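Periplasmic binding protein (Agrobacterium tumefaciens str. B6, PDB 5L9G) binds the opine mannopine and, as a periplasmic solute-binding protein, probably delivers it to an ABC transporter for uptake. Local coordinates at residues 118-123 with 247-252; 287-292 with 309-314; 79-84 with 322-327; 243-248 with 316-321. One frame throughout, in Å; residues are numbered along the deposited sequence.

Interaction 1. Residues 118-123 with 247-252. With MO0 (mannopine), chain C.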
# COMPACT_ATOMS: atom_id res chain seq x y z
N ASN A 118 1.72 8.00 -7.07
CA ASN A 118 0.54 7.98 -7.91
C ASN A 118 -0.74 8.02 -7.03
O ASN A 118 -1.80 8.35 -7.55
CB ASN A 118 0.53 6.79 -8.91
CG ASN A 118 0.17 5.43 -8.35
OD1 ASN A 118 0.17 5.17 -7.15
ND2 ASN A 118 -0.20 4.50 -9.23
N SER A 119 -0.64 7.69 -5.72
CA SER A 119 -1.83 7.64 -4.86
C SER A 119 -1.52 7.58 -3.38
O SER A 119 -0.41 7.25 -2.98
CB SER A 119 -2.65 6.38 -5.21
OG SER A 119 -1.87 5.22 -4.98
N ASN A 120 -2.56 7.87 -2.58
CA ASN A 120 -2.61 7.65 -1.14
C ASN A 120 -3.68 6.58 -0.92
O ASN A 120 -4.70 6.55 -1.63
CB ASN A 120 -2.91 8.90 -0.33
CG ASN A 120 -1.76 9.87 -0.37
OD1 ASN A 120 -0.63 9.57 0.03
ND2 ASN A 120 -2.00 11.03 -0.92
N TYR A 121 -3.45 5.73 0.07
CA TYR A 121 -4.34 4.64 0.46
C TYR A 121 -4.18 4.43 1.98
O TYR A 121 -3.32 5.05 2.61
CB TYR A 121 -3.98 3.36 -0.31
CG TYR A 121 -2.59 2.84 -0.01
CD1 TYR A 121 -1.47 3.37 -0.66
CD2 TYR A 121 -2.38 1.81 0.91
CE1 TYR A 121 -0.19 2.91 -0.38
CE2 TYR A 121 -1.11 1.33 1.18
CZ TYR A 121 -0.02 1.88 0.52
OH TYR A 121 1.24 1.40 0.78
N SER A 122 -4.99 3.54 2.55
CA SER A 122 -4.92 3.24 3.98
C SER A 122 -4.76 1.75 4.20
O SER A 122 -5.35 0.95 3.46
CB SER A 122 -6.18 3.72 4.70
OG SER A 122 -6.40 5.12 4.63
N THR A 123 -3.97 1.39 5.21
CA THR A 123 -3.83 0.02 5.71
C THR A 123 -4.72 0.07 6.96
O THR A 123 -4.36 0.74 7.93
CB THR A 123 -2.38 -0.31 6.02
OG1 THR A 123 -1.63 -0.23 4.80
CG2 THR A 123 -2.23 -1.69 6.61
N ALA A 247 -5.69 3.60 11.20
CA ALA A 247 -5.17 3.15 9.91
C ALA A 247 -3.86 3.89 9.58
O ALA A 247 -3.59 4.99 10.10
CB ALA A 247 -6.20 3.38 8.81
N GLN A 248 -3.03 3.29 8.74
CA GLN A 248 -1.79 3.90 8.29
C GLN A 248 -2.04 4.51 6.92
O GLN A 248 -2.51 3.82 6.01
CB GLN A 248 -0.67 2.85 8.20
CG GLN A 248 0.67 3.44 7.74
CD GLN A 248 1.71 2.37 7.63
OE1 GLN A 248 2.50 2.18 8.53
NE2 GLN A 248 1.67 1.54 6.62
N LEU A 249 -1.72 5.81 6.78
CA LEU A 249 -1.88 6.53 5.51
C LEU A 249 -0.62 6.27 4.69
O LEU A 249 0.48 6.69 5.08
CB LEU A 249 -2.10 8.04 5.80
CG LEU A 249 -2.17 9.01 4.60
CD1 LEU A 249 -3.26 8.62 3.63
CD2 LEU A 249 -2.40 10.44 5.08
N GLY A 250 -0.78 5.50 3.62
CA GLY A 250 0.33 5.13 2.76
C GLY A 250 0.37 5.91 1.48
O GLY A 250 -0.59 6.62 1.14
N THR A 251 1.47 5.76 0.75
CA THR A 251 1.69 6.36 -0.56
C THR A 251 2.26 5.30 -1.49
O THR A 251 3.25 4.64 -1.17
CB THR A 251 2.62 7.60 -0.46
OG1 THR A 251 2.06 8.52 0.47
CG2 THR A 251 2.82 8.29 -1.80
N ASP A 252 1.61 5.11 -2.64
CA ASP A 252 2.12 4.20 -3.67
C ASP A 252 2.64 5.08 -4.79
O ASP A 252 2.22 6.23 -4.94
CB ASP A 252 1.03 3.25 -4.19
CG ASP A 252 0.91 1.95 -3.42
OD1 ASP A 252 1.88 1.58 -2.70
OD2 ASP A 252 -0.13 1.29 -3.56
OAB MO0 C . 6.52 -2.05 -2.85
CAF MO0 C . 6.07 -3.31 -3.26
CAG MO0 C . 4.69 -3.66 -2.75
OAC MO0 C . 4.78 -4.26 -1.50
CAH MO0 C . 3.70 -2.52 -2.80
OAM MO0 C . 3.60 -1.99 -4.07
CAI MO0 C . 2.31 -2.83 -2.23
OAD MO0 C . 1.69 -3.85 -2.96
CAJ MO0 C . 1.46 -1.60 -2.10
OAE MO0 C . 2.10 -0.68 -1.27
CAK MO0 C . 0.02 -1.86 -1.65
N MO0 C . -0.90 -1.19 -2.57
CA MO0 C . -2.31 -1.19 -2.08
C MO0 C . -3.11 -2.23 -2.82
O MO0 C . -2.53 -3.02 -3.59
CB MO0 C . -2.96 0.17 -2.16
CG MO0 C . -3.39 0.54 -3.56
CD MO0 C . -3.56 2.00 -3.76
OE1 MO0 C . -4.87 2.51 -3.74
NE2 MO0 C . -2.62 2.79 -3.97
OXT MO0 C . -4.36 -2.36 -2.62
O HOH W 1 2.88 3.40 1.72
O HOH W 2 -0.81 2.29 4.27

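Interaction 2. Residues 287-292 with 309-314. With MO0 (mannopine), chain C.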
# COMPACT_ATOMS: atom_id res chain seq x y z
N ALA A 287 -11.58 2.44 -4.80
CA ALA A 287 -11.45 3.37 -3.70
C ALA A 287 -9.98 3.66 -3.39
O ALA A 287 -9.34 2.97 -2.59
CB ALA A 287 -12.18 2.86 -2.46
N THR A 288 -9.44 4.66 -4.10
CA THR A 288 -8.08 5.17 -3.90
C THR A 288 -8.14 6.70 -3.94
O THR A 288 -9.22 7.25 -4.15
CB THR A 288 -7.10 4.55 -4.90
OG1 THR A 288 -5.78 4.95 -4.51
CG2 THR A 288 -7.38 4.98 -6.35
N ALA A 289 -7.00 7.38 -3.71
CA ALA A 289 -6.93 8.84 -3.72
C ALA A 289 -5.78 9.26 -4.63
O ALA A 289 -4.67 8.80 -4.41
CB ALA A 289 -6.68 9.38 -2.32
N PRO A 290 -6.01 10.09 -5.67
CA PRO A 290 -4.88 10.52 -6.53
C PRO A 290 -3.84 11.32 -5.75
O PRO A 290 -4.19 11.98 -4.76
CB PRO A 290 -5.56 11.38 -7.61
CG PRO A 290 -6.83 11.85 -6.99
CD PRO A 290 -7.28 10.72 -6.08
N ALA A 291 -2.55 11.23 -6.15
CA ALA A 291 -1.48 11.98 -5.46
C ALA A 291 -1.29 13.37 -6.08
O ALA A 291 -0.86 14.29 -5.40
CB ALA A 291 -0.17 11.21 -5.49
N ASN A 292 -1.62 13.52 -7.37
CA ASN A 292 -1.50 14.81 -8.06
C ASN A 292 -2.64 15.74 -7.61
O ASN A 292 -3.80 15.50 -7.94
CB ASN A 292 -1.49 14.62 -9.58
CG ASN A 292 -1.11 15.85 -10.36
OD1 ASN A 292 -1.32 16.98 -9.94
ND2 ASN A 292 -0.55 15.65 -11.54
N MET A 309 -11.83 8.16 0.59
CA MET A 309 -10.43 8.51 0.31
C MET A 309 -9.58 8.60 1.55
O MET A 309 -9.91 9.32 2.50
CB MET A 309 -10.32 9.80 -0.53
CG MET A 309 -10.86 9.63 -1.92
SD MET A 309 -10.59 11.08 -2.92
CE MET A 309 -11.19 10.50 -4.47
N ALA A 310 -8.44 7.89 1.51
CA ALA A 310 -7.47 7.84 2.59
C ALA A 310 -7.01 9.23 3.03
O ALA A 310 -6.74 9.45 4.22
CB ALA A 310 -6.25 7.06 2.15
N SER A 311 -6.89 10.15 2.06
CA SER A 311 -6.38 11.50 2.27
C SER A 311 -7.45 12.55 2.57
O SER A 311 -7.09 13.72 2.71
CB SER A 311 -5.51 11.92 1.08
OG SER A 311 -6.25 11.83 -0.12
N ALA A 312 -8.73 12.16 2.73
CA ALA A 312 -9.78 13.12 3.07
C ALA A 312 -9.51 13.63 4.49
O ALA A 312 -9.06 12.84 5.34
CB ALA A 312 -11.15 12.47 2.97
N PRO A 313 -9.69 14.95 4.76
CA PRO A 313 -9.35 15.48 6.10
C PRO A 313 -9.92 14.69 7.28
O PRO A 313 -9.18 14.39 8.22
CB PRO A 313 -9.88 16.93 6.05
CG PRO A 313 -9.85 17.29 4.61
CD PRO A 313 -10.15 16.02 3.84
N GLU A 314 -11.21 14.30 7.21
CA GLU A 314 -11.84 13.55 8.31
C GLU A 314 -11.21 12.19 8.54
O GLU A 314 -11.14 11.75 9.69
CB GLU A 314 -13.35 13.45 8.14
CG GLU A 314 -14.05 14.71 8.63
CD GLU A 314 -15.50 14.57 9.02
OE1 GLU A 314 -15.80 13.94 10.06
OE2 GLU A 314 -16.35 15.19 8.34
OAB MO0 C . 6.52 -2.05 -2.85
CAF MO0 C . 6.07 -3.31 -3.26
CAG MO0 C . 4.69 -3.66 -2.75
OAC MO0 C . 4.78 -4.26 -1.50
CAH MO0 C . 3.70 -2.52 -2.80
OAM MO0 C . 3.60 -1.99 -4.07
CAI MO0 C . 2.31 -2.83 -2.23
OAD MO0 C . 1.69 -3.85 -2.96
CAJ MO0 C . 1.46 -1.60 -2.10
OAE MO0 C . 2.10 -0.68 -1.27
CAK MO0 C . 0.02 -1.86 -1.65
N MO0 C . -0.90 -1.19 -2.57
CA MO0 C . -2.31 -1.19 -2.08
C MO0 C . -3.11 -2.23 -2.82
O MO0 C . -2.53 -3.02 -3.59
CB MO0 C . -2.96 0.17 -2.16
CG MO0 C . -3.39 0.54 -3.56
CD MO0 C . -3.56 2.00 -3.76
OE1 MO0 C . -4.87 2.51 -3.74
NE2 MO0 C . -2.62 2.79 -3.97
OXT MO0 C . -4.36 -2.36 -2.62
O HOH W 3 -4.22 12.27 -2.01

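Interaction 3. Residues 79-84 with 322-327. With MO0 (mannopine), chain C.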
# COMPACT_ATOMS: atom_id res chain seq x y z
N ILE A 79 5.69 0.52 -6.59
CA ILE A 79 6.12 0.14 -5.24
C ILE A 79 5.52 1.05 -4.18
O ILE A 79 4.97 2.12 -4.52
CB ILE A 79 7.69 0.10 -5.14
CG1 ILE A 79 8.33 1.48 -5.45
CG2 ILE A 79 8.28 -1.05 -6.01
CD1 ILE A 79 9.84 1.64 -5.00
N GLY A 80 5.63 0.65 -2.92
CA GLY A 80 5.19 1.48 -1.80
C GLY A 80 6.32 2.45 -1.45
O GLY A 80 7.50 2.12 -1.59
N ILE A 81 5.96 3.67 -1.02
CA ILE A 81 6.93 4.71 -0.66
C ILE A 81 7.97 4.21 0.36
O ILE A 81 9.11 4.70 0.35
CB ILE A 81 6.21 6.01 -0.18
CG1 ILE A 81 7.18 7.23 -0.17
CG2 ILE A 81 5.49 5.81 1.18
CD1 ILE A 81 6.53 8.62 0.10
N ALA A 82 7.57 3.31 1.27
CA ALA A 82 8.47 2.81 2.33
C ALA A 82 9.41 1.70 1.86
O ALA A 82 10.33 1.36 2.60
CB ALA A 82 7.67 2.40 3.56
N ASP A 83 9.20 1.15 0.63
CA ASP A 83 10.15 0.18 0.06
C ASP A 83 11.19 0.91 -0.80
O ASP A 83 12.23 0.33 -1.11
CB ASP A 83 9.44 -0.89 -0.80
CG ASP A 83 8.94 -2.07 0.00
OD1 ASP A 83 9.53 -2.36 1.07
OD2 ASP A 83 7.96 -2.70 -0.44
N GLU A 84 10.90 2.17 -1.19
CA GLU A 84 11.79 2.98 -2.02
C GLU A 84 13.21 3.14 -1.41
O GLU A 84 14.17 2.90 -2.14
CB GLU A 84 11.14 4.34 -2.37
CG GLU A 84 11.98 5.20 -3.31
CD GLU A 84 12.97 6.17 -2.68
OE1 GLU A 84 13.83 6.66 -3.45
OE2 GLU A 84 12.87 6.49 -1.48
N VAL A 322 2.72 6.69 7.12
CA VAL A 322 3.88 5.77 7.10
C VAL A 322 5.16 6.63 7.15
O VAL A 322 5.16 7.73 6.59
CB VAL A 322 3.85 4.81 5.86
CG1 VAL A 322 3.95 5.58 4.54
CG2 VAL A 322 4.92 3.72 5.94
N ASP A 323 6.21 6.16 7.82
CA ASP A 323 7.46 6.91 7.87
C ASP A 323 8.53 6.17 7.09
O ASP A 323 9.10 5.21 7.61
CB ASP A 323 7.91 7.20 9.31
CG ASP A 323 9.12 8.13 9.43
OD1 ASP A 323 9.68 8.53 8.36
OD2 ASP A 323 9.52 8.43 10.56
N PRO A 324 8.83 6.61 5.85
CA PRO A 324 9.88 5.94 5.05
C PRO A 324 11.25 5.95 5.72
O PRO A 324 12.03 5.03 5.48
CB PRO A 324 9.88 6.69 3.73
CG PRO A 324 8.56 7.40 3.67
CD PRO A 324 8.23 7.73 5.10
N ASN A 325 11.55 6.96 6.57
CA ASN A 325 12.83 7.05 7.30
C ASN A 325 13.00 5.86 8.25
O ASN A 325 14.12 5.35 8.36
CB ASN A 325 12.97 8.38 8.04
CG ASN A 325 13.01 9.60 7.16
OD1 ASN A 325 12.52 10.68 7.52
ND2 ASN A 325 13.57 9.48 5.97
N PHE A 326 11.90 5.39 8.89
CA PHE A 326 11.95 4.22 9.77
C PHE A 326 12.32 2.99 8.92
O PHE A 326 13.21 2.22 9.29
CB PHE A 326 10.60 3.96 10.46
CG PHE A 326 10.57 2.65 11.21
CD1 PHE A 326 11.14 2.54 12.48
CD2 PHE A 326 10.00 1.51 10.65
CE1 PHE A 326 11.16 1.32 13.16
CE2 PHE A 326 10.03 0.29 11.33
CZ PHE A 326 10.60 0.20 12.58
N TRP A 327 11.60 2.80 7.80
CA TRP A 327 11.78 1.68 6.90
C TRP A 327 13.14 1.72 6.20
O TRP A 327 13.71 0.66 5.93
CB TRP A 327 10.59 1.58 5.94
CG TRP A 327 9.38 1.15 6.71
CD1 TRP A 327 8.42 1.96 7.24
CD2 TRP A 327 9.14 -0.15 7.25
NE1 TRP A 327 7.54 1.23 8.01
CE2 TRP A 327 7.97 -0.08 8.03
CE3 TRP A 327 9.79 -1.40 7.10
CZ2 TRP A 327 7.45 -1.19 8.71
CZ3 TRP A 327 9.26 -2.50 7.76
CH2 TRP A 327 8.09 -2.39 8.53
OAB MO0 C . 6.52 -2.05 -2.85
CAF MO0 C . 6.07 -3.31 -3.26
CAG MO0 C . 4.69 -3.66 -2.75
OAC MO0 C . 4.78 -4.26 -1.50
CAH MO0 C . 3.70 -2.52 -2.80
OAM MO0 C . 3.60 -1.99 -4.07
CAI MO0 C . 2.31 -2.83 -2.23
OAD MO0 C . 1.69 -3.85 -2.96
CAJ MO0 C . 1.46 -1.60 -2.10
OAE MO0 C . 2.10 -0.68 -1.27
CAK MO0 C . 0.02 -1.86 -1.65
N MO0 C . -0.90 -1.19 -2.57
CA MO0 C . -2.31 -1.19 -2.08
C MO0 C . -3.11 -2.23 -2.82
O MO0 C . -2.53 -3.02 -3.59
CB MO0 C . -2.96 0.17 -2.16
CG MO0 C . -3.39 0.54 -3.56
CD MO0 C . -3.56 2.00 -3.76
OE1 MO0 C . -4.87 2.51 -3.74
NE2 MO0 C . -2.62 2.79 -3.97
OXT MO0 C . -4.36 -2.36 -2.62
O HOH W 4 13.02 1.01 2.77

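Interaction 4. Residues 243-248 with 316-321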
# COMPACT_ATOMS: atom_id res chain seq x y z
N THR A 243 -13.14 0.77 9.42
CA THR A 243 -12.91 2.10 9.99
C THR A 243 -11.54 2.61 9.55
O THR A 243 -10.65 1.81 9.26
CB THR A 243 -13.00 2.03 11.55
OG1 THR A 243 -12.73 3.32 12.08
CG2 THR A 243 -11.99 1.05 12.17
N PHE A 244 -11.36 3.93 9.55
CA PHE A 244 -10.04 4.51 9.28
C PHE A 244 -9.31 4.74 10.62
O PHE A 244 -8.16 5.19 10.61
CB PHE A 244 -10.16 5.85 8.52
CG PHE A 244 -10.47 5.67 7.05
CD1 PHE A 244 -9.46 5.46 6.12
CD2 PHE A 244 -11.78 5.74 6.59
CE1 PHE A 244 -9.75 5.31 4.76
CE2 PHE A 244 -12.07 5.58 5.23
CZ PHE A 244 -11.06 5.36 4.32
N ASN A 245 -9.99 4.48 11.78
CA ASN A 245 -9.35 4.67 13.09
C ASN A 245 -8.11 3.77 13.21
O ASN A 245 -8.22 2.57 12.93
CB ASN A 245 -10.31 4.38 14.25
CG ASN A 245 -9.74 4.83 15.57
OD1 ASN A 245 -9.44 6.01 15.77
ND2 ASN A 245 -9.46 3.88 16.45
N ASP A 246 -6.95 4.35 13.55
CA ASP A 246 -5.66 3.64 13.67
C ASP A 246 -5.13 3.12 12.33
O ASP A 246 -4.22 2.28 12.31
CB ASP A 246 -5.72 2.49 14.70
CG ASP A 246 -5.61 2.91 16.13
OD1 ASP A 246 -5.19 4.08 16.39
OD2 ASP A 246 -5.90 2.07 17.01
N ALA A 247 -5.69 3.60 11.20
CA ALA A 247 -5.17 3.15 9.91
C ALA A 247 -3.86 3.89 9.58
O ALA A 247 -3.59 4.99 10.10
CB ALA A 247 -6.20 3.38 8.81
N GLN A 248 -3.03 3.29 8.74
CA GLN A 248 -1.79 3.90 8.29
C GLN A 248 -2.04 4.51 6.92
O GLN A 248 -2.51 3.82 6.01
CB GLN A 248 -0.67 2.85 8.20
CG GLN A 248 0.67 3.44 7.74
CD GLN A 248 1.71 2.37 7.63
OE1 GLN A 248 2.50 2.18 8.53
NE2 GLN A 248 1.67 1.54 6.62
N VAL A 316 -7.84 11.45 7.57
CA VAL A 316 -6.47 11.71 8.01
C VAL A 316 -6.40 11.94 9.53
O VAL A 316 -5.47 11.46 10.18
CB VAL A 316 -5.80 12.86 7.20
CG1 VAL A 316 -4.41 13.19 7.74
CG2 VAL A 316 -5.70 12.48 5.73
N ALA A 317 -7.41 12.64 10.10
CA ALA A 317 -7.47 12.97 11.52
C ALA A 317 -7.35 11.76 12.46
O ALA A 317 -6.86 11.92 13.58
CB ALA A 317 -8.75 13.74 11.83
N VAL A 318 -7.75 10.56 12.00
CA VAL A 318 -7.71 9.35 12.83
C VAL A 318 -6.64 8.35 12.38
O VAL A 318 -6.58 7.23 12.89
CB VAL A 318 -9.11 8.68 12.97
CG1 VAL A 318 -10.07 9.61 13.70
CG2 VAL A 318 -9.66 8.23 11.61
N GLN A 319 -5.77 8.80 11.45
CA GLN A 319 -4.69 8.00 10.91
C GLN A 319 -3.33 8.58 11.31
O GLN A 319 -3.24 9.63 11.95
CB GLN A 319 -4.79 7.96 9.35
CG GLN A 319 -6.00 7.19 8.83
CD GLN A 319 -5.98 7.14 7.34
OE1 GLN A 319 -5.29 6.31 6.73
NE2 GLN A 319 -6.68 8.08 6.70
N TYR A 320 -2.27 7.88 10.94
CA TYR A 320 -0.91 8.37 11.08
C TYR A 320 -0.24 8.01 9.74
O TYR A 320 -0.64 7.01 9.13
CB TYR A 320 -0.19 7.74 12.30
CG TYR A 320 0.15 6.29 12.06
CD1 TYR A 320 -0.83 5.31 12.13
CD2 TYR A 320 1.43 5.91 11.65
CE1 TYR A 320 -0.55 3.98 11.83
CE2 TYR A 320 1.71 4.60 11.31
CZ TYR A 320 0.73 3.63 11.43
OH TYR A 320 1.00 2.33 11.10
N SER A 321 0.72 8.81 9.28
CA SER A 321 1.40 8.55 8.00
C SER A 321 2.53 7.55 8.15
O SER A 321 3.25 7.57 9.15
CB SER A 321 1.93 9.83 7.39
OG SER A 321 0.89 10.64 6.87

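Interaction 1. Residues 118-123 with 247-252
The Tyr121 ring lies between Gly250 on one face and mannopine on the other. Gly250 CA sits 4.1 Å from the ring centroid of Tyr121, over the face, in a CH-pi contact. CB of the ligand's glutamine part covers the opposite face, offset toward the rim. Asp252 N lies at the ring edge. Tyr121 CG stands between the backbone N and the carbonyl carbon (chi1 63°), which lays the ring back across the neighbouring strand. The side chains of Tyr121 and Asp252 cross at about a right angle, while the ring and carboxylate planes are only 31° apart. Trp226 meets the tyrosine edge-to-face.

The two strands, 118-123 and 247-252, run antiparallel. Tyr121 with Gly250 and Thr123 with Gln248 are hydrogen-bonded pairs. Asn118 and Ser119 both face Asp252 in a classic beta bulge. Asn118 N donates to Asp252 O at 2.8 Å, while the bond from Ser119 N to the same oxygen is weak.

Ser119, Tyr121 and Asp252 point to the same face of the sheet, where mannopine binds. Asp252 OD2 accepts from mannopine N at 2.8 Å and from mannopine NE2 at 2.9 Å. Ser119 OG also accepts from mannopine NE2, at 2.7 Å. Asp252 OD1 lies 2.7 Å from the ligand hydroxyl OAE. One water joins Tyr121 OH to Thr251 N.

The ligand's amide nitrogen is thus held by two acceptors, and Asp252 OD2 ties it to the ligand amine. A buried carboxylate here would probably favour a protonated, positively charged amine.

Interaction 2. Residues 287-292 with 309-314
Ala289 packs its CB against the turn at 309-312, between Met309 and Ser311. Ala289 CB is 4.1 Å from Met309 CB. It comes closer to the hydroxyl of the serine, with Ser311 OG 3.3 Å from Ala289 CB. Met309 continues past this methyl with an extended chain (chi2 -175°, chi3 175°). That shape carries its CE to the ring of Pro290, where Met309 CE lies 4.2 Å from Pro290 CD. On the way, Met309 CG passes 3.7 Å from Thr288 O.

No direct hydrogen bond joins the two segments. A water bridges them instead. It donates to Pro290 O at 2.8 Å and also hydrogen-bonds Ser311 OG.

Residues 309-312 form a type I beta turn, closed by Ala312 N bonding to Met309 O. Ala312 is then the N-cap of helix 313-316. Across the contact, Ala289 and Pro290 form a short strand. It pairs antiparallel with strand 115-128 through backbone bonds between Ala289 and Asn120. Tyr296 of helix 294-299 touches Ala289, Met309 and Ser311, so a third element completes this small core.

Thr288 turns its CB away from the turn and serves the ligand. Its OG1 is anti to the backbone N (chi1 -172°), and Thr288 OG1 donates to mannopine OE1 at 2.7 Å. This bond holds the oxygen of the ligand's side-chain amide, the group whose nitrogen is held by strands 115-128 and 240-256.

Interaction 3. Residues 79-84 with 322-327
The chain leaves strand 76-80 through a turn of helical backbone shape at 81-83 and meets the first turn of helix 324-343, with the CA atoms of Ala82 and Pro324 4.4 Å apart. No direct hydrogen bond crosses between the segments. Ile81 uses two branches: its CG2 lies 3.7 Å from Val322 CG1, and its CG1 lies 4.1 Å from Pro324 CG. Ile81 CG1 is anti to the backbone N (chi1 -164°), which leaves CG2 to face the valine. Ala82 CB packs against both Val322 CG2 and the indole of Trp327, with Ala82 CB 3.8 Å from Trp327 CD1. One water donates to Ala82 O, and weakly to Trp327 O. Trp327 NE1 bonds Glu164. Asp323 caps the helix: its OD1 accepts from Asn325 N.

The 79-84 segment also holds the ligand. Gly80 N donates to mannopine OAB at 2.8 Å, and that hydroxyl donates to Asp83 OD2 at 2.9 Å. Gly80, at the strand end, and Asp83, in the turn after it, hold this terminal hydroxyl of the mannityl chain. Accepting from one and donating to the other fixes the direction of its hydrogen bonds.

Interaction 4. Residues 243-248 with 316-321
Tyr320 lays its ring obliquely against the side chain of Gln248, with amide and ring planes 66° apart. CZ and OH of Tyr320 cross the extended Gln248 chain, meeting CB and CG; Tyr320 CZ is 3.6 Å from Gln248 CB. Tyr320 CG lies between the backbone N and the carbonyl carbon (chi1 71°), which brings the ring over to Gln248. Asp246 O approaches the edge of this ring.

Phe244 and Gln319 run side by side and point the same way, ring and amide planes 47° apart. Phe244 CD1 is 3.9 Å from Gln319 NE2. Gln319 OE1 bonds Ser122 OG, and NE2 bonds Ala310 O and Asn315 O. Val318 comes up to the backbone of Phe244 and Asn245, with Val318 CG2 3.5 Å from Phe244 O. It also touches Phe244 CB.

Across the contact, Asp246 N donates to Val318 O at 3.0 Å, and Tyr320 N to Ala247 O at 3.3 Å. The first bond ties a type II turn, 244-247, to Val318, within the type I turn 316-319. An ST turn at Thr243 overlaps the former.

Strand 320-321 thereby joins strand 240-256 in parallel at Gln248, just past the corner at Asn245 and Asp246. Asp246 OD2 accepts from Met140 N, and OD1 forms a salt bridge with Arg174. Helices 162-169 and 177-180 cover Gln248 and Tyr320, and Phe244 and Ala247 rest on strand 115-128.

In the fold
From the N terminus, residues 79-84 come first and wait for 322-327, so interaction 3 closes the longest loop and encloses the other three. Strand 115-128 comes next and meets strand 240-256 in interaction 1. Interaction 4 opens on that same strand, sharing Ala247 and Gln248 with interaction 1, and closes at 316-321. Interaction 2 lies wholly within the loop of interaction 4 and follows interaction 1 in series. All four reach one sheet: 289-290 borders strand 115-128, while 76-80 and 320-321 border strand 240-256. Interactions 1, 2 and 3 all touch mannopine, whereas interaction 4 does not touch it and joins strand 320-321 to strand 240-256.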